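Local coordinates for protein PnpC (Pseudomonas putida, PDB 3N9T) that probably catalyses the intradiol ring cleavage of hydroxyquinol with molecular oxygen at a ferric iron, at residues A[96-101]-A[284-289]. Residues are numbered along the deposited sequence; the frame is centred on the assembly and turned at random.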
# COMPACT_ATOMS: atom_id res chain seq x y z
N SER A 96 4.14 -31.44 -2.43
CA SER A 96 5.36 -32.20 -2.81
C SER A 96 5.01 -33.35 -3.74
O SER A 96 5.91 -34.03 -4.28
CB SER A 96 6.10 -32.72 -1.58
OG SER A 96 5.18 -33.19 -0.62
N THR A 97 3.71 -33.55 -3.95
CA THR A 97 3.17 -34.70 -4.68
C THR A 97 2.89 -34.33 -6.13
O THR A 97 3.24 -33.24 -6.59
CB THR A 97 1.82 -35.09 -4.04
OG1 THR A 97 1.00 -33.91 -4.04
CG2 THR A 97 2.02 -35.59 -2.58
N ASN A 98 2.27 -35.22 -6.87
CA ASN A 98 1.89 -34.88 -8.22
C ASN A 98 0.45 -34.31 -8.21
O ASN A 98 -0.27 -34.46 -9.21
CB ASN A 98 1.93 -36.13 -9.13
CG ASN A 98 1.01 -37.27 -8.62
OD1 ASN A 98 0.85 -37.46 -7.40
ND2 ASN A 98 0.43 -38.03 -9.54
N ALA A 99 0.02 -33.71 -7.08
CA ALA A 99 -1.35 -33.15 -7.00
C ALA A 99 -1.47 -31.97 -7.98
O ALA A 99 -0.46 -31.28 -8.30
CB ALA A 99 -1.69 -32.73 -5.56
N THR A 100 -2.67 -31.76 -8.53
CA THR A 100 -2.79 -30.63 -9.44
C THR A 100 -2.45 -29.31 -8.75
O THR A 100 -2.87 -29.10 -7.64
CB THR A 100 -4.23 -30.52 -10.05
OG1 THR A 100 -4.55 -31.79 -10.60
CG2 THR A 100 -4.25 -29.45 -11.13
N GLU A 101 -1.67 -28.45 -9.42
CA GLU A 101 -1.33 -27.12 -8.90
C GLU A 101 -2.55 -26.21 -8.74
O GLU A 101 -3.58 -26.36 -9.44
CB GLU A 101 -0.29 -26.46 -9.84
CG GLU A 101 1.06 -27.22 -9.79
CD GLU A 101 2.21 -26.55 -10.53
OE1 GLU A 101 2.33 -26.74 -11.77
OE2 GLU A 101 3.03 -25.88 -9.85
N GLU A 284 -6.48 -34.83 -16.51
CA GLU A 284 -6.64 -35.62 -15.27
C GLU A 284 -6.24 -34.82 -14.00
O GLU A 284 -5.05 -34.46 -13.81
CB GLU A 284 -5.92 -36.95 -15.34
CG GLU A 284 -6.40 -37.76 -16.53
CD GLU A 284 -5.70 -39.11 -16.63
OE1 GLU A 284 -4.59 -39.25 -16.08
OE2 GLU A 284 -6.27 -40.01 -17.26
N PHE A 285 -7.24 -34.51 -13.18
CA PHE A 285 -6.97 -33.82 -11.93
C PHE A 285 -6.52 -34.83 -10.86
O PHE A 285 -7.03 -35.96 -10.80
CB PHE A 285 -8.23 -33.15 -11.42
CG PHE A 285 -8.68 -32.02 -12.28
CD1 PHE A 285 -8.06 -30.74 -12.15
CD2 PHE A 285 -9.74 -32.20 -13.19
CE1 PHE A 285 -8.46 -29.64 -12.98
CE2 PHE A 285 -10.15 -31.10 -14.05
CZ PHE A 285 -9.45 -29.82 -13.93
N VAL A 286 -5.59 -34.40 -10.03
CA VAL A 286 -5.05 -35.20 -8.96
C VAL A 286 -5.27 -34.41 -7.65
O VAL A 286 -4.82 -33.28 -7.52
CB VAL A 286 -3.53 -35.55 -9.22
CG1 VAL A 286 -2.94 -36.37 -8.06
CG2 VAL A 286 -3.36 -36.30 -10.60
N MET A 287 -6.02 -35.01 -6.73
CA MET A 287 -6.44 -34.44 -5.47
C MET A 287 -5.63 -35.01 -4.32
O MET A 287 -5.17 -36.18 -4.35
CB MET A 287 -7.93 -34.71 -5.24
CG MET A 287 -8.90 -33.92 -6.24
SD MET A 287 -10.53 -34.17 -5.52
CE MET A 287 -10.49 -32.72 -4.42
N GLU A 288 -5.47 -34.19 -3.29
CA GLU A 288 -4.68 -34.59 -2.11
C GLU A 288 -5.62 -35.09 -1.01
O GLU A 288 -6.65 -34.45 -0.72
CB GLU A 288 -3.88 -33.41 -1.57
CG GLU A 288 -2.77 -32.98 -2.45
CD GLU A 288 -1.48 -32.70 -1.68
OE1 GLU A 288 -1.44 -31.62 -1.04
OE2 GLU A 288 -0.51 -33.51 -1.74
N ALA A 289 -5.25 -36.20 -0.41
CA ALA A 289 -5.97 -36.72 0.75
C ALA A 289 -6.03 -35.71 1.91
O ALA A 289 -5.24 -34.78 1.99
CB ALA A 289 -5.36 -38.05 1.20
O HOH W 1 -3.13 -32.52 -12.75
O HOH W 2 -4.46 -30.96 -6.05
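Thr100 and Val286 carry a polar loop-on-strand contact in which the connection after helix 84-91 lies against the end of strand 278-287, close to the C-terminus. Val286 is gripped through both backbone polar atoms. Its N donates to Thr100 OG1 (2.9 Å) in a nearly straight bond of 173°. Its O accepts from Thr100 N (2.8 Å). With OG1 beside its own backbone N (chi1 -52°), the threonine hydroxyl and amide face the same valine. Water continues the pairing at both ends, one molecule joining Thr100 OG1 to Glu284 O, another Thr100 O to Val286 O. The valine side chain packs against the turn, CB 3.4 Å from Asn98 O and CG1 against Ala99 CA. Farther along, the bent chain of Glu288 lays CG on Ala99 CB (3.3 Å) and brings OE2 to Thr97 OG1 (2.8 Å), which donates from above the carboxylate plane. That same hydroxyl accepts from Ala99 N, closing an ST turn. With an alanine at Glu288, the Thr97 hydroxyl would probably lose its carboxylate acceptor and a gap open beside the Ala99 methyl. The contact ties the loop that follows helix 84-91 to strand 278-287 of the mixed sheet: Phe285 packs against strands 231-237 and 214-224, about 9 Å by side chain from the iron ligand His220, while strand 129-138 pairs alongside through Arg135 and Leu137.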